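Local coordinates for heavy metal cation tricomponent efflux pump ZneA(CzcA-like) (Cupriavidus metallidurans, PDB 4K0J), which probably exports zinc ions in exchange for protons, as the inner-membrane component of a three-part heavy-metal efflux pump of the RND superfamily, at residues C[402-406]-C[959-964]. Numbering follows the deposited sequence.
Sequences IVVME and RPVLMT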
ATOM      1  N   ILE C 402      31.167  -6.849 -36.978  1.00 85.82           N
ATOM      2  CA  ILE C 402      31.617  -7.298 -38.295  1.00103.29           C
ATOM      3  C   ILE C 402      32.429  -6.248 -39.050  1.00112.94           C
ATOM      4  O   ILE C 402      33.200  -6.586 -39.947  1.00122.15           O
ATOM      5  CB  ILE C 402      30.448  -7.790 -39.178  1.00111.27           C
ATOM      6  CG1 ILE C 402      29.580  -6.619 -39.635  1.00119.70           C
ATOM      7  CG2 ILE C 402      29.619  -8.833 -38.443  1.00109.80           C
ATOM      8  CD1 ILE C 402      28.406  -7.043 -40.489  1.00125.51           C
ATOM      9  N   VAL C 403      32.261  -4.981 -38.689  1.00111.29           N
ATOM     10  CA  VAL C 403      33.032  -3.913 -39.314  1.00110.87           C
ATOM     11  C   VAL C 403      34.495  -3.998 -38.897  1.00105.81           C
ATOM     12  O   VAL C 403      35.397  -3.723 -39.690  1.00110.78           O
ATOM     13  CB  VAL C 403      32.483  -2.526 -38.948  1.00114.38           C
ATOM     14  CG1 VAL C 403      31.186  -2.258 -39.695  1.00114.21           C
ATOM     15  CG2 VAL C 403      32.274  -2.423 -37.449  1.00115.88           C
ATOM     16  N   VAL C 404      34.714  -4.385 -37.645  1.00 94.40           N
ATOM     17  CA  VAL C 404      36.051  -4.573 -37.104  1.00 83.73           C
ATOM     18  C   VAL C 404      36.737  -5.724 -37.825  1.00 86.44           C
ATOM     19  O   VAL C 404      37.848  -5.582 -38.342  1.00 95.47           O
ATOM     20  CB  VAL C 404      35.990  -4.892 -35.603  1.00 73.80           C
ATOM     21  CG1 VAL C 404      37.388  -4.974 -35.023  1.00 78.16           C
ATOM     22  CG2 VAL C 404      35.156  -3.845 -34.875  1.00 67.19           C
ATOM     23  N   MET C 405      36.052  -6.863 -37.861  1.00 85.80           N
ATOM     24  CA  MET C 405      36.536  -8.054 -38.548  1.00 90.57           C
ATOM     25  C   MET C 405      36.837  -7.777 -40.017  1.00 95.68           C
ATOM     26  O   MET C 405      37.818  -8.285 -40.563  1.00 99.09           O
ATOM     27  CB  MET C 405      35.507  -9.180 -38.428  1.00 93.98           C
ATOM     28  CG  MET C 405      35.860 -10.423 -39.213  1.00 96.03           C
ATOM     29  SD  MET C 405      37.436 -11.128 -38.705  1.00131.58           S
ATOM     30  CE  MET C 405      37.071 -11.586 -37.012  1.00 69.37           C
ATOM     31  N   GLU C 406      35.990  -6.974 -40.657  1.00 98.11           N
ATOM     32  CA  GLU C 406      36.206  -6.601 -42.050  1.00103.79           C
ATOM     33  C   GLU C 406      37.452  -5.736 -42.154  1.00105.16           C
ATOM     34  O   GLU C 406      38.241  -5.878 -43.087  1.00114.56           O
ATOM     35  CB  GLU C 406      34.992  -5.850 -42.610  1.00105.73           C
ATOM     36  CG  GLU C 406      34.821  -5.950 -44.126  1.00108.00           C
ATOM     37  CD  GLU C 406      35.821  -5.108 -44.904  1.00113.15           C
ATOM     38  OE1 GLU C 406      36.314  -4.101 -44.357  1.00114.90           O
ATOM     39  OE2 GLU C 406      36.113  -5.454 -46.069  1.00114.73           O
ATOM     40  N   ARG C 959      32.530  -3.311 -49.060  1.00103.39           N
ATOM     41  CA  ARG C 959      32.311  -4.559 -48.328  1.00102.09           C
ATOM     42  C   ARG C 959      31.724  -4.440 -46.910  1.00101.31           C
ATOM     43  O   ARG C 959      30.795  -5.180 -46.582  1.00 99.29           O
ATOM     44  CB  ARG C 959      33.570  -5.433 -48.338  1.00104.80           C
ATOM     45  CG  ARG C 959      33.838  -6.075 -49.687  1.00115.66           C
ATOM     46  CD  ARG C 959      32.602  -6.807 -50.192  1.00120.99           C
ATOM     47  NE  ARG C 959      32.633  -7.011 -51.637  1.00128.05           N
ATOM     48  CZ  ARG C 959      31.607  -7.469 -52.350  1.00127.45           C
ATOM     49  NH1 ARG C 959      31.720  -7.620 -53.662  1.00128.82           N
ATOM     50  NH2 ARG C 959      30.463  -7.769 -51.751  1.00125.21           N
ATOM     51  N   PRO C 960      32.256  -3.532 -46.062  1.00100.82           N
ATOM     52  CA  PRO C 960      31.653  -3.413 -44.728  1.00 91.55           C
ATOM     53  C   PRO C 960      30.182  -3.011 -44.799  1.00 88.14           C
ATOM     54  O   PRO C 960      29.330  -3.636 -44.160  1.00 86.69           O
ATOM     55  CB  PRO C 960      32.461  -2.285 -44.076  1.00 90.32           C
ATOM     56  CG  PRO C 960      33.744  -2.273 -44.787  1.00 94.04           C
ATOM     57  CD  PRO C 960      33.438  -2.659 -46.201  1.00102.81           C
ATOM     58  N   VAL C 961      29.899  -1.979 -45.587  1.00 87.03           N
ATOM     59  CA  VAL C 961      28.544  -1.475 -45.736  1.00 88.86           C
ATOM     60  C   VAL C 961      27.605  -2.542 -46.288  1.00 92.38           C
ATOM     61  O   VAL C 961      26.526  -2.759 -45.742  1.00 92.88           O
ATOM     62  CB  VAL C 961      28.500  -0.224 -46.633  1.00 89.10           C
ATOM     63  CG1 VAL C 961      27.059   0.184 -46.900  1.00 92.13           C
ATOM     64  CG2 VAL C 961      29.266   0.914 -45.984  1.00 81.36           C
ATOM     65  N   LEU C 962      28.018  -3.212 -47.360  1.00 95.91           N
ATOM     66  CA  LEU C 962      27.199  -4.272 -47.944  1.00 99.40           C
ATOM     67  C   LEU C 962      26.953  -5.403 -46.951  1.00109.50           C
ATOM     68  O   LEU C 962      25.851  -5.951 -46.878  1.00115.97           O
ATOM     69  CB  LEU C 962      27.846  -4.832 -49.212  1.00 94.12           C
ATOM     70  CG  LEU C 962      27.825  -3.935 -50.450  1.00 90.61           C
ATOM     71  CD1 LEU C 962      28.199  -4.730 -51.687  1.00 90.33           C
ATOM     72  CD2 LEU C 962      26.466  -3.281 -50.614  1.00 89.14           C
ATOM     73  N   MET C 963      27.984  -5.742 -46.183  1.00114.08           N
ATOM     74  CA  MET C 963      27.907  -6.836 -45.224  1.00116.17           C
ATOM     75  C   MET C 963      26.896  -6.521 -44.131  1.00116.93           C
ATOM     76  O   MET C 963      25.988  -7.317 -43.858  1.00119.96           O
ATOM     77  CB  MET C 963      29.287  -7.104 -44.620  1.00117.45           C
ATOM     78  CG  MET C 963      29.521  -8.540 -44.192  1.00118.67           C
ATOM     79  SD  MET C 963      31.266  -8.908 -43.916  1.00113.68           S
ATOM     80  CE  MET C 963      31.665  -7.706 -42.651  1.00143.51           C
ATOM     81  N   THR C 964      27.052  -5.350 -43.521  1.00115.85           N
ATOM     82  CA  THR C 964      26.125  -4.880 -42.497  1.00114.46           C
ATOM     83  C   THR C 964      24.701  -4.821 -43.040  1.00110.17           C
ATOM     84  O   THR C 964      23.762  -5.332 -42.422  1.00113.83           O
ATOM     85  CB  THR C 964      26.506  -3.477 -41.995  1.00118.35           C
ATOM     86  OG1 THR C 964      26.574  -2.572 -43.104  1.00123.37           O
ATOM     87  CG2 THR C 964      27.854  -3.505 -41.288  1.00119.96           C
TER
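Met963 reaches from helix 958-970 to helix 399-411 and lays its terminal methyl between Ile402 and Glu406, an illustration of how one long, flexible side chain joins two membrane helices that run roughly antiparallel (147° between segment directions, axes 9.6 Å apart at closest approach). Its chain is extended through chi2 and bends only at the thioether, chi3 58°, which turns CE toward Ile402 and Glu406, one turn apart on the facing helix. The tip of Met963 comes in at the root of Ile402, with CE 3.7 Å from Ile402 CB, and lies 3.8 Å from CB of Glu406. The same methyl also packs on the carbonyl oxygen of Ile402, whose routine helical bond to the Glu406 N is kept.

One turn along helix 958-970 from Pro960, the methyl of Thr964 packs beside Ile402 and Val403: its CG2 is 3.7 Å from Ile402 CD1 and 3.9 Å from Val403 CG1. Thr964 thus turns its methyl to these neighbours, while its OG1 pairs by hydrogen bond with Asn927 of helix 911-939.

At the other end, Glu406 slants across Pro960. A bend at chi2, -74°, brings the carboxylate over the CG–CD side of the pyrrolidine ring, with OE1 3.2 Å from Pro960 CG and OE2 3.4 Å from Arg959 CB. No salt bridge results, because the rest of the arginine runs off from Glu406; OE2 and Arg959 NE stay 6.7 Å apart, so any attraction is probably weak.

This buried packing joins the fourth and eleventh of twelve predicted transmembrane spans, a pairing across the membrane domain of the RND fold. Helix 323-353 covers it through Leu349 on Ile402 and Phe352 on Met963 and Arg959, helix 356-363 adds Val362 against Ile402, and helix 503-516 meets Arg959 through Leu503 and Leu506.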